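PDB 2NYI: unknown protein from Galdieria sulphuraria, which is of unknown function but carries tandem ACT domains, a fold that in relatives commonly senses amino acids or other small ligands to regulate metabolism. Local coordinates for residues V16-D21 with G43-I48; S63-A68 with F72-R77; T111-K116 with V156-R161; P150-V155 with I170-V175. One frame throughout, in Å; residues are numbered along the deposited sequence.

Contact 1: V16-D21 with G43-I48; sequences VGIVHD and GDFAMI
Ile-18 and Val-19, in the first turn of helix 18-28, pack on Phe-45 and Met-47 of strand 44-53 in a buried, wholly apolar helix-on-sheet contact, part of the core of the first ACT domain, a ferredoxin-like beta-alpha-beta-beta-alpha-beta unit. The Phe-45 ring carries most of it. Its CG lies anti to the backbone N (chi1 170°), and the ring leaves the sheet for the helix start, where Ile-18 covers one face. The methyl CG2 of Ile-18 makes a CH-pi contact, 3.7 Å from the centroid of the Phe-45 ring and 16° off the ring normal. The other branch of the isoleucine ends nearer the root of the ring, with Ile-18 CD1 3.7 Å from Phe-45 CG. Gly-17 is the N-cap residue and its carbonyl takes the Asp-21 N-H, which sets the turn bearing both aliphatic side chains. Met-38 and Cys-40 of strand 32-41 and Val-10 of strand 4-13 also pack on the ring, while Asp-44, pointing away from the helix, forms a salt bridge with Arg-77 of the second subunit. Val-19 approaches the ring in its plane, CG2 lying 3.8 Å from Phe-45 CE1 and 4.3 Å from the selenium SE of Met-47, a selenomethionine.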
loop_
_atom_site.group_PDB
_atom_site.type_symbol
_atom_site.label_atom_id
_atom_site.label_comp_id
_atom_site.label_asym_id
_atom_site.label_seq_id
_atom_site.Cartn_x
_atom_site.Cartn_y
_atom_site.Cartn_z
ATOM N N VAL A 16 12.455 -6.819 8.854
ATOM C CA VAL A 16 12.190 -5.945 9.980
ATOM C C VAL A 16 13.096 -4.714 9.847
ATOM O O VAL A 16 14.260 -4.833 9.432
ATOM C CB VAL A 16 12.413 -6.683 11.327
ATOM C CG1 VAL A 16 12.438 -5.703 12.492
ATOM C CG2 VAL A 16 11.310 -7.726 11.540
ATOM N N GLY A 17 12.549 -3.543 10.152
ATOM C CA GLY A 17 13.371 -2.343 10.287
ATOM C C GLY A 17 13.480 -1.451 9.074
ATOM O O GLY A 17 14.244 -0.494 9.095
ATOM N N ILE A 18 12.762 -1.768 8.002
ATOM C CA ILE A 18 12.832 -0.915 6.784
ATOM C C ILE A 18 12.284 0.489 7.053
ATOM O O ILE A 18 12.979 1.499 6.814
ATOM C CB ILE A 18 12.104 -1.543 5.565
ATOM C CG1 ILE A 18 12.727 -2.882 5.213
ATOM C CG2 ILE A 18 12.171 -0.562 4.298
ATOM C CD1 ILE A 18 11.858 -3.714 4.241
ATOM N N VAL A 19 11.057 0.553 7.579
ATOM C CA VAL A 19 10.451 1.842 7.874
ATOM C C VAL A 19 11.340 2.583 8.876
ATOM O O VAL A 19 11.524 3.811 8.768
ATOM C CB VAL A 19 9.015 1.753 8.394
ATOM C CG1 VAL A 19 8.464 3.171 8.604
ATOM C CG2 VAL A 19 8.096 0.975 7.377
ATOM N N HIS A 20 11.874 1.860 9.869
ATOM C CA HIS A 20 12.761 2.542 10.810
ATOM C C HIS A 20 14.004 3.145 10.145
ATOM O O HIS A 20 14.358 4.307 10.414
ATOM C CB HIS A 20 13.149 1.668 11.995
ATOM C CG HIS A 20 14.073 2.375 12.939
ATOM N ND1 HIS A 20 15.390 2.011 13.090
ATOM C CD2 HIS A 20 13.904 3.501 13.673
ATOM C CE1 HIS A 20 15.980 2.844 13.933
ATOM N NE2 HIS A 20 15.101 3.757 14.301
ATOM N N ASP A 21 14.667 2.357 9.305
ATOM C CA ASP A 21 15.901 2.807 8.632
ATOM C C ASP A 21 15.620 4.021 7.770
ATOM O O ASP A 21 16.390 4.985 7.765
ATOM C CB ASP A 21 16.518 1.674 7.806
ATOM C CG ASP A 21 17.132 0.580 8.672
ATOM O OD1 ASP A 21 17.317 0.785 9.892
ATOM O OD2 ASP A 21 17.422 -0.498 8.127
ATOM N N GLY A 43 6.472 -11.309 0.975
ATOM C CA GLY A 43 7.920 -11.104 1.116
ATOM C C GLY A 43 8.473 -9.835 0.472
ATOM O O GLY A 43 9.686 -9.583 0.520
ATOM N N ASP A 44 7.599 -9.038 -0.149
ATOM C CA ASP A 44 7.993 -7.760 -0.733
ATOM C C ASP A 44 7.462 -6.592 0.117
ATOM O O ASP A 44 6.440 -6.698 0.821
ATOM C CB ASP A 44 7.449 -7.599 -2.178
ATOM C CG ASP A 44 8.353 -8.215 -3.244
ATOM O OD1 ASP A 44 9.428 -8.794 -2.925
ATOM O OD2 ASP A 44 7.972 -8.117 -4.433
ATOM N N PHE A 45 8.157 -5.473 -0.018
ATOM C CA PHE A 45 7.877 -4.218 0.670
ATOM C C PHE A 45 7.746 -3.109 -0.389
ATOM O O PHE A 45 8.556 -3.018 -1.305
ATOM C CB PHE A 45 9.028 -3.900 1.672
ATOM C CG PHE A 45 8.961 -2.508 2.253
ATOM C CD1 PHE A 45 8.516 -2.313 3.562
ATOM C CD2 PHE A 45 9.351 -1.400 1.501
ATOM C CE1 PHE A 45 8.448 -1.011 4.105
ATOM C CE2 PHE A 45 9.279 -0.096 2.029
ATOM C CZ PHE A 45 8.826 0.087 3.335
ATOM N N ALA A 46 6.738 -2.252 -0.241
ATOM C CA ALA A 46 6.643 -1.048 -1.090
ATOM C C ALA A 46 6.114 0.097 -0.211
ATOM O O ALA A 46 5.227 -0.120 0.656
ATOM C CB ALA A 46 5.719 -1.303 -2.305
HETATM N N MSE A 47 6.643 1.303 -0.432
HETATM C CA MSE A 47 6.162 2.489 0.296
HETATM C C MSE A 47 6.334 3.738 -0.537
HETATM O O MSE A 47 7.337 3.898 -1.229
HETATM C CB MSE A 47 6.938 2.645 1.625
HETATM C CG MSE A 47 6.488 3.855 2.451
HETATM SE SE MSE A 47 7.169 3.745 4.281
HETATM C CE MSE A 47 8.826 4.016 3.912
ATOM N N ILE A 48 5.344 4.610 -0.466
ATOM C CA ILE A 48 5.400 5.920 -1.106
ATOM C C ILE A 48 5.270 6.946 0.025
ATOM O O ILE A 48 4.453 6.785 0.935
ATOM C CB ILE A 48 4.291 6.112 -2.139
ATOM C CG1 ILE A 48 4.347 4.976 -3.180
ATOM C CG2 ILE A 48 4.475 7.484 -2.865
ATOM C CD1 ILE A 48 3.111 4.912 -4.075
#

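Contact 2: S63-A68 with F72-R77; sequences SALESA and FQISTR
Ile-74, on strand 73-78, reaches up to Leu-65 and Glu-66 near the end of helix 59-68, and its side chain makes nearly the whole of this partly buried contact. Its CB points toward the helix and forks there. One branch, CG2, stands beside the leucine, with Ile-74 CG2 4.2 Å from both CB and CD1 of Leu-65, the two side chains crossing at about a right angle. The other branch runs on through CG1, and because CD1 continues anti to CA (chi2 162°) the chain is stretched out to the helix backbone. The tip is the closest point: Ile-74 CD1 lies 3.5 Å from Leu-65 O and 3.9 Å from Leu-65 CB. The same methyl sits 3.8 Å from Glu-66 N and 4.3 Å from Glu-66 CG, tucked against the turn where the two residues join. Shortening this side chain to an alanine would probably open a gap under the Leu-65 to Glu-66 turn and leave Leu-65 CB without its strand-side partner. The carboxylate of Glu-66 turns to Gln-62, whose side chain also bonds Ile-74 O and Thr-76 OG1 and so gives the strand a polar link to the helix. Leu-65 itself continues inward to Phe-22, Leu-26 and Val-8. A helix followed by a short loop and a strand that runs back under it is the closing alpha-beta unit of the ACT, ferredoxin-like fold.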
loop_
_atom_site.group_PDB
_atom_site.type_symbol
_atom_site.label_atom_id
_atom_site.label_comp_id
_atom_site.label_asym_id
_atom_site.label_seq_id
_atom_site.Cartn_x
_atom_site.Cartn_y
_atom_site.Cartn_z
ATOM N N SER A 63 20.270 10.268 -1.782
ATOM C CA SER A 63 21.528 9.779 -1.253
ATOM C C SER A 63 21.403 9.201 0.141
ATOM O O SER A 63 21.956 8.125 0.399
ATOM C CB SER A 63 22.585 10.890 -1.297
ATOM O OG SER A 63 22.970 11.058 -2.646
ATOM N N ALA A 64 20.710 9.913 1.036
ATOM C CA ALA A 64 20.542 9.486 2.430
ATOM C C ALA A 64 19.845 8.126 2.494
ATOM O O ALA A 64 20.227 7.243 3.283
ATOM C CB ALA A 64 19.738 10.525 3.217
ATOM N N LEU A 65 18.829 7.966 1.641
ATOM C CA LEU A 65 18.028 6.735 1.604
ATOM C C LEU A 65 18.798 5.574 0.981
ATOM O O LEU A 65 18.711 4.442 1.468
ATOM C CB LEU A 65 16.707 6.989 0.871
ATOM C CG LEU A 65 15.718 7.915 1.602
ATOM C CD1 LEU A 65 14.423 7.991 0.770
ATOM C CD2 LEU A 65 15.416 7.470 3.060
ATOM N N GLU A 66 19.556 5.833 -0.087
ATOM C CA GLU A 66 20.397 4.798 -0.664
ATOM C C GLU A 66 21.426 4.265 0.344
ATOM O O GLU A 66 21.705 3.058 0.356
ATOM C CB GLU A 66 21.080 5.289 -1.934
ATOM C CG GLU A 66 20.148 5.477 -3.129
ATOM C CD GLU A 66 20.912 5.820 -4.408
ATOM O OE1 GLU A 66 22.136 5.575 -4.458
ATOM O OE2 GLU A 66 20.302 6.321 -5.370
ATOM N N SER A 67 21.953 5.144 1.205
ATOM C CA SER A 67 22.903 4.735 2.256
ATOM C C SER A 67 22.225 3.882 3.332
ATOM O O SER A 67 22.789 2.870 3.764
ATOM C CB SER A 67 23.583 5.960 2.902
ATOM O OG SER A 67 24.413 5.575 4.005
ATOM N N ALA A 68 21.023 4.290 3.744
ATOM C CA ALA A 68 20.260 3.633 4.813
ATOM C C ALA A 68 19.632 2.305 4.367
ATOM O O ALA A 68 19.436 1.405 5.187
ATOM C CB ALA A 68 19.161 4.563 5.339
ATOM N N PHE A 72 17.749 -1.538 -2.010
ATOM C CA PHE A 72 16.364 -1.124 -2.284
ATOM C C PHE A 72 16.280 -0.280 -3.537
ATOM O O PHE A 72 17.236 0.417 -3.894
ATOM C CB PHE A 72 15.741 -0.401 -1.082
ATOM C CG PHE A 72 15.313 -1.336 0.005
ATOM C CD1 PHE A 72 13.980 -1.698 0.133
ATOM C CD2 PHE A 72 16.247 -1.900 0.863
ATOM C CE1 PHE A 72 13.577 -2.595 1.125
ATOM C CE2 PHE A 72 15.862 -2.795 1.871
ATOM C CZ PHE A 72 14.522 -3.161 1.984
ATOM N N GLN A 73 15.159 -0.399 -4.234
ATOM C CA GLN A 73 14.861 0.414 -5.403
ATOM C C GLN A 73 14.183 1.687 -4.892
ATOM O O GLN A 73 13.062 1.630 -4.366
ATOM C CB GLN A 73 13.917 -0.384 -6.314
ATOM C CG GLN A 73 13.256 0.371 -7.451
ATOM C CD GLN A 73 12.260 -0.517 -8.214
ATOM O OE1 GLN A 73 12.677 -1.406 -8.963
ATOM N NE2 GLN A 73 10.943 -0.281 -8.019
ATOM N N ILE A 74 14.866 2.825 -5.058
ATOM C CA ILE A 74 14.444 4.095 -4.471
ATOM C C ILE A 74 14.420 5.174 -5.555
ATOM O O ILE A 74 15.363 5.272 -6.352
ATOM C CB ILE A 74 15.408 4.549 -3.342
ATOM C CG1 ILE A 74 15.436 3.533 -2.192
ATOM C CG2 ILE A 74 15.036 5.958 -2.799
ATOM C CD1 ILE A 74 16.652 3.690 -1.299
ATOM N N SER A 75 13.367 5.986 -5.568
ATOM C CA SER A 75 13.336 7.157 -6.466
ATOM C C SER A 75 12.796 8.354 -5.702
ATOM O O SER A 75 12.010 8.194 -4.768
ATOM C CB SER A 75 12.516 6.885 -7.733
ATOM O OG SER A 75 11.139 6.713 -7.432
ATOM N N THR A 76 13.261 9.542 -6.082
ATOM C CA THR A 76 12.858 10.785 -5.445
ATOM C C THR A 76 12.611 11.774 -6.587
ATOM O O THR A 76 13.464 11.911 -7.470
ATOM C CB THR A 76 14.003 11.347 -4.521
ATOM O OG1 THR A 76 14.352 10.383 -3.520
ATOM C CG2 THR A 76 13.573 12.643 -3.815
ATOM N N ARG A 77 11.476 12.469 -6.559
ATOM C CA ARG A 77 11.194 13.520 -7.535
ATOM C C ARG A 77 10.453 14.640 -6.836
ATOM O O ARG A 77 9.864 14.425 -5.773
ATOM C CB ARG A 77 10.353 13.006 -8.701
ATOM C CG ARG A 77 8.970 12.516 -8.308
ATOM C CD ARG A 77 8.116 12.166 -9.505
ATOM N NE ARG A 77 6.822 11.635 -9.077
ATOM C CZ ARG A 77 5.738 12.374 -8.819
ATOM N NH1 ARG A 77 5.752 13.703 -8.943
ATOM N NH2 ARG A 77 4.621 11.781 -8.441
#

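Contact 3: T111-K116 with V156-R161; sequences TAVLAK and VTALSR
Val-113 of helix 106-116 meets Ala-158 and Leu-159 of helix 152-166 through apolar contacts alone. The valine projects toward the other helix, with CG1 anti to the backbone N (chi1 169°), and this methyl does most of the touching: Val-113 CG1 is 3.6 Å from Ala-158 CB and 3.9 Å from Leu-159 CD2. The second methyl leans on the backbone, Val-113 CG2 lying 4.0 Å from Ala-158 O. With only a methyl on Ala-158, the helices come close, the CA atoms of Val-113 and Ala-158 being 6.5 Å apart. Leu-159 bends its CD2 end round to the valine, while its other packing runs down to Leu-96, Ile-170 and Leu-172.

No polar bond joins the two segments. Ser-160 OG donates back to Thr-157 O at 132° to the C=O bond, although the 2.5 Å between Ser-160 OG and Thr-157 O is short enough to be taken with caution. Thr-111 OG1 bonds Val-107 O, and its side chain packs on His-20 of the second subunit. Leu-114 and Leu-159 both descend on Leu-96 of strand 91-99, placing the helices side by side on one face of the four-stranded antiparallel sheet, the layered alpha/beta build of an ACT-type, ferredoxin-like domain.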
loop_
_atom_site.group_PDB
_atom_site.type_symbol
_atom_site.label_atom_id
_atom_site.label_comp_id
_atom_site.label_asym_id
_atom_site.label_seq_id
_atom_site.Cartn_x
_atom_site.Cartn_y
_atom_site.Cartn_z
ATOM N N THR A 111 -11.908 -4.082 -12.831
ATOM C CA THR A 111 -11.026 -2.980 -13.217
ATOM C C THR A 111 -11.254 -2.487 -14.660
ATOM O O THR A 111 -11.024 -1.332 -14.965
ATOM C CB THR A 111 -9.541 -3.314 -12.957
ATOM O OG1 THR A 111 -9.151 -4.447 -13.738
ATOM C CG2 THR A 111 -9.311 -3.631 -11.470
ATOM N N ALA A 112 -11.733 -3.353 -15.554
ATOM C CA ALA A 112 -12.090 -2.901 -16.915
ATOM C C ALA A 112 -13.209 -1.863 -16.890
ATOM O O ALA A 112 -13.154 -0.854 -17.602
ATOM C CB ALA A 112 -12.491 -4.107 -17.802
ATOM N N VAL A 113 -14.226 -2.126 -16.068
ATOM C CA VAL A 113 -15.326 -1.185 -15.845
ATOM C C VAL A 113 -14.780 0.168 -15.371
ATOM O O VAL A 113 -15.115 1.214 -15.924
ATOM C CB VAL A 113 -16.352 -1.743 -14.813
ATOM C CG1 VAL A 113 -17.341 -0.662 -14.382
ATOM C CG2 VAL A 113 -17.115 -2.929 -15.385
ATOM N N LEU A 114 -13.908 0.125 -14.368
ATOM C CA LEU A 114 -13.365 1.334 -13.755
ATOM C C LEU A 114 -12.525 2.140 -14.759
ATOM O O LEU A 114 -12.724 3.348 -14.907
ATOM C CB LEU A 114 -12.553 0.962 -12.498
ATOM C CG LEU A 114 -13.319 0.343 -11.313
ATOM C CD1 LEU A 114 -12.332 -0.092 -10.214
ATOM C CD2 LEU A 114 -14.380 1.319 -10.753
ATOM N N ALA A 115 -11.599 1.463 -15.437
ATOM C CA ALA A 115 -10.778 2.065 -16.500
ATOM C C ALA A 115 -11.637 2.699 -17.601
ATOM O O ALA A 115 -11.411 3.849 -17.979
ATOM C CB ALA A 115 -9.813 1.041 -17.091
ATOM N N LYS A 116 -12.642 1.967 -18.067
ATOM C CA LYS A 116 -13.517 2.472 -19.139
ATOM C C LYS A 116 -14.269 3.735 -18.769
ATOM O O LYS A 116 -14.447 4.616 -19.612
ATOM C CB LYS A 116 -14.507 1.403 -19.584
ATOM C CG LYS A 116 -13.959 0.485 -20.645
ATOM C CD LYS A 116 -15.085 -0.291 -21.290
ATOM C CE LYS A 116 -14.597 -1.630 -21.793
ATOM N NZ LYS A 116 -15.672 -2.377 -22.505
ATOM N N VAL A 156 -22.481 1.765 -11.644
ATOM C CA VAL A 156 -23.282 0.769 -10.908
ATOM C C VAL A 156 -23.907 -0.236 -11.870
ATOM O O VAL A 156 -23.874 -1.453 -11.620
ATOM C CB VAL A 156 -24.344 1.444 -9.983
ATOM C CG1 VAL A 156 -25.456 0.468 -9.551
ATOM C CG2 VAL A 156 -23.651 2.045 -8.748
ATOM N N THR A 157 -24.455 0.276 -12.973
ATOM C CA THR A 157 -25.075 -0.573 -13.988
ATOM C C THR A 157 -24.039 -1.511 -14.633
ATOM O O THR A 157 -24.303 -2.709 -14.820
ATOM C CB THR A 157 -25.837 0.271 -15.044
ATOM O OG1 THR A 157 -26.978 0.893 -14.429
ATOM C CG2 THR A 157 -26.310 -0.595 -16.219
ATOM N N ALA A 158 -22.866 -0.975 -14.962
ATOM C CA ALA A 158 -21.751 -1.789 -15.485
ATOM C C ALA A 158 -21.255 -2.822 -14.475
ATOM O O ALA A 158 -20.942 -3.964 -14.856
ATOM C CB ALA A 158 -20.609 -0.901 -15.959
ATOM N N LEU A 159 -21.201 -2.450 -13.197
ATOM C CA LEU A 159 -20.758 -3.388 -12.151
ATOM C C LEU A 159 -21.794 -4.507 -11.931
ATOM O O LEU A 159 -21.443 -5.613 -11.518
ATOM C CB LEU A 159 -20.439 -2.664 -10.836
ATOM C CG LEU A 159 -19.191 -1.754 -10.822
ATOM C CD1 LEU A 159 -19.102 -0.967 -9.519
ATOM C CD2 LEU A 159 -17.909 -2.565 -11.057
ATOM N N SER A 160 -23.057 -4.217 -12.235
ATOM C CA SER A 160 -24.122 -5.223 -12.147
ATOM C C SER A 160 -23.960 -6.335 -13.197
ATOM O O SER A 160 -24.222 -7.503 -12.900
ATOM C CB SER A 160 -25.501 -4.561 -12.246
ATOM O OG SER A 160 -25.840 -4.309 -13.600
ATOM N N ARG A 161 -23.504 -5.984 -14.402
ATOM C CA ARG A 161 -23.144 -6.981 -15.422
ATOM C C ARG A 161 -22.051 -7.916 -14.912
ATOM O O ARG A 161 -22.113 -9.139 -15.108
ATOM C CB ARG A 161 -22.657 -6.322 -16.712
ATOM C CG ARG A 161 -23.710 -5.566 -17.491
ATOM C CD ARG A 161 -23.126 -5.016 -18.794
ATOM N NE ARG A 161 -22.959 -6.041 -19.834
ATOM C CZ ARG A 161 -23.875 -6.346 -20.756
ATOM N NH1 ARG A 161 -25.045 -5.711 -20.788
ATOM N NH2 ARG A 161 -23.620 -7.293 -21.654
#

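Contact 4: P150-V155 with I170-V175; sequences PLYQEV and IDLEEV
Tyr-152, in the first turn of helix 152-166, is hydrogen-bonded to the backbone of Leu-172 on strand 169-174, and with Val-155 it also packs against the leucine side chain. The polar part is a single bond: the phenol donates from Tyr-152 OH to Leu-172 O at 2.7 Å. The donor stands at 156° to the C=O bond and 24° out of the carbonyl plane, a rather straight approach, while the oxygen for its part lies in the plane of the tyrosine ring, at its edge. Asp-171 and Glu-173 pair with strand 91-99 through their backbones, whereas the intervening Leu-172 carbonyl accepts the phenol O-H.

The apolar part centres on Leu-172 CD2. This methyl is 3.6 Å from Val-155 CG1 and 3.8 Å from Tyr-152 CE1, so it touches two residues of one helical turn. With CG anti to the backbone N (chi1 177°), the tyrosine ring is carried out to the strand backbone, and the tyrosine and leucine side chains slide past each other in opposite directions. Val-155 meets the leucine at about a right angle. Exchanging Tyr-152 for a leucine would probably deprive the Leu-172 carbonyl of this donor and uncover one flank of the Leu-172 side chain.

Val-156 and Leu-159 of helix 152-166 also pack on Leu-172, as do Tyr-94 of strand 91-99 and Phe-147 of strand 137-148; the contact thus holds the start of this helix over the strand that pairs with 91-99.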
loop_
_atom_site.group_PDB
_atom_site.type_symbol
_atom_site.label_atom_id
_atom_site.label_comp_id
_atom_site.label_asym_id
_atom_site.label_seq_id
_atom_site.Cartn_x
_atom_site.Cartn_y
_atom_site.Cartn_z
ATOM N N PRO A 150 -21.556 12.364 -11.581
ATOM C CA PRO A 150 -22.660 12.052 -12.512
ATOM C C PRO A 150 -22.588 10.648 -13.136
ATOM O O PRO A 150 -23.600 10.158 -13.634
ATOM C CB PRO A 150 -22.495 13.105 -13.616
ATOM C CG PRO A 150 -21.827 14.270 -12.926
ATOM C CD PRO A 150 -20.829 13.585 -11.994
ATOM N N LEU A 151 -21.408 10.032 -13.128
ATOM C CA LEU A 151 -21.217 8.687 -13.703
ATOM C C LEU A 151 -21.635 7.545 -12.768
ATOM O O LEU A 151 -21.569 6.377 -13.168
ATOM C CB LEU A 151 -19.745 8.469 -14.107
ATOM C CG LEU A 151 -19.052 9.460 -15.051
ATOM C CD1 LEU A 151 -17.641 9.016 -15.426
ATOM C CD2 LEU A 151 -19.876 9.725 -16.307
ATOM N N TYR A 152 -22.047 7.863 -11.539
ATOM C CA TYR A 152 -22.313 6.830 -10.515
ATOM C C TYR A 152 -23.253 5.750 -11.045
ATOM O O TYR A 152 -22.918 4.569 -11.010
ATOM C CB TYR A 152 -22.892 7.449 -9.245
ATOM C CG TYR A 152 -23.254 6.434 -8.163
ATOM C CD1 TYR A 152 -22.253 5.789 -7.424
ATOM C CD2 TYR A 152 -24.588 6.114 -7.890
ATOM C CE1 TYR A 152 -22.577 4.848 -6.425
ATOM C CE2 TYR A 152 -24.922 5.173 -6.893
ATOM C CZ TYR A 152 -23.902 4.555 -6.165
ATOM O OH TYR A 152 -24.201 3.635 -5.179
ATOM N N GLN A 153 -24.418 6.160 -11.558
ATOM C CA GLN A 153 -25.420 5.174 -11.973
ATOM C C GLN A 153 -24.910 4.270 -13.094
ATOM O O GLN A 153 -25.092 3.045 -13.036
ATOM C CB GLN A 153 -26.778 5.818 -12.314
ATOM C CG GLN A 153 -27.896 4.787 -12.571
ATOM C CD GLN A 153 -27.956 3.685 -11.505
ATOM O OE1 GLN A 153 -28.161 3.957 -10.314
ATOM N NE2 GLN A 153 -27.773 2.430 -11.934
ATOM N N GLU A 154 -24.229 4.837 -14.087
ATOM C CA GLU A 154 -23.712 3.983 -15.165
ATOM C C GLU A 154 -22.575 3.056 -14.732
ATOM O O GLU A 154 -22.422 1.958 -15.286
ATOM C CB GLU A 154 -23.325 4.785 -16.402
ATOM C CG GLU A 154 -22.052 5.561 -16.317
ATOM C CD GLU A 154 -21.962 6.551 -17.461
ATOM O OE1 GLU A 154 -22.884 7.385 -17.581
ATOM O OE2 GLU A 154 -20.991 6.475 -18.240
ATOM N N VAL A 155 -21.774 3.503 -13.764
ATOM C CA VAL A 155 -20.766 2.634 -13.129
ATOM C C VAL A 155 -21.457 1.454 -12.444
ATOM O O VAL A 155 -21.079 0.284 -12.683
ATOM C CB VAL A 155 -19.878 3.409 -12.128
ATOM C CG1 VAL A 155 -18.959 2.444 -11.327
ATOM C CG2 VAL A 155 -19.031 4.457 -12.879
ATOM N N ILE A 170 -21.289 -6.955 -5.448
ATOM C CA ILE A 170 -20.514 -5.708 -5.526
ATOM C C ILE A 170 -21.290 -4.557 -4.871
ATOM O O ILE A 170 -22.484 -4.365 -5.132
ATOM C CB ILE A 170 -20.159 -5.347 -7.003
ATOM C CG1 ILE A 170 -19.288 -6.448 -7.648
ATOM C CG2 ILE A 170 -19.427 -4.008 -7.083
ATOM C CD1 ILE A 170 -19.090 -6.306 -9.157
ATOM N N ASP A 171 -20.614 -3.797 -4.013
ATOM C CA ASP A 171 -21.211 -2.625 -3.394
ATOM C C ASP A 171 -20.350 -1.437 -3.756
ATOM O O ASP A 171 -19.128 -1.545 -3.778
ATOM C CB ASP A 171 -21.257 -2.746 -1.872
ATOM C CG ASP A 171 -22.156 -3.878 -1.400
ATOM O OD1 ASP A 171 -23.291 -4.002 -1.919
ATOM O OD2 ASP A 171 -21.718 -4.639 -0.512
ATOM N N LEU A 172 -20.993 -0.320 -4.052
ATOM C CA LEU A 172 -20.292 0.923 -4.357
ATOM C C LEU A 172 -20.983 2.056 -3.593
ATOM O O LEU A 172 -22.172 2.360 -3.838
ATOM C CB LEU A 172 -20.292 1.180 -5.868
ATOM C CG LEU A 172 -19.451 2.363 -6.354
ATOM C CD1 LEU A 172 -17.969 2.087 -6.185
ATOM C CD2 LEU A 172 -19.795 2.695 -7.827
ATOM N N GLU A 173 -20.262 2.637 -2.635
ATOM C CA GLU A 173 -20.856 3.617 -1.720
ATOM C C GLU A 173 -20.012 4.890 -1.703
ATOM O O GLU A 173 -18.807 4.834 -1.450
ATOM C CB GLU A 173 -20.970 3.032 -0.305
ATOM C CG GLU A 173 -21.841 1.776 -0.168
ATOM C CD GLU A 173 -23.346 2.059 -0.143
ATOM O OE1 GLU A 173 -23.798 2.865 0.703
ATOM O OE2 GLU A 173 -24.080 1.453 -0.957
ATOM N N GLU A 174 -20.647 6.031 -1.969
ATOM C CA GLU A 174 -19.942 7.307 -1.947
ATOM C C GLU A 174 -19.370 7.627 -0.568
ATOM O O GLU A 174 -20.018 7.386 0.451
ATOM C CB GLU A 174 -20.854 8.430 -2.425
ATOM C CG GLU A 174 -20.123 9.721 -2.584
ATOM C CD GLU A 174 -21.033 10.829 -3.071
ATOM O OE1 GLU A 174 -22.252 10.758 -2.813
ATOM O OE2 GLU A 174 -20.516 11.766 -3.693
ATOM N N VAL A 175 -18.143 8.140 -0.540
ATOM C CA VAL A 175 -17.526 8.599 0.702
ATOM C C VAL A 175 -18.081 9.982 0.996
ATOM O O VAL A 175 -18.133 10.822 0.096
ATOM C CB VAL A 175 -15.991 8.708 0.584
ATOM C CG1 VAL A 175 -15.401 9.329 1.845
ATOM C CG2 VAL A 175 -15.356 7.322 0.321
#

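Overall arrangement
From the N terminus, contact 1 closes a loop running from helix 18-28 through strand 32-41 to strand 44-53. Contact 2 then closes the short turn between helix 59-68 and strand 73-78. The two are in series but touch, Ile-18 CD1 lying 3.5 Å from Phe-72 CZ, and both reach the same first sheet. In the other half of the chain contacts 3 and 4 cross: their segments alternate, both use helix 152-166, and they touch where Leu-159 O lies 3.4 Å from Ile-170 CD1. Together they tie helices 106-116 and 152-166 to the edge strand 169-174. The centres of contacts 1 and 3 are about 34 Å apart, on opposite sides of the chain's centre.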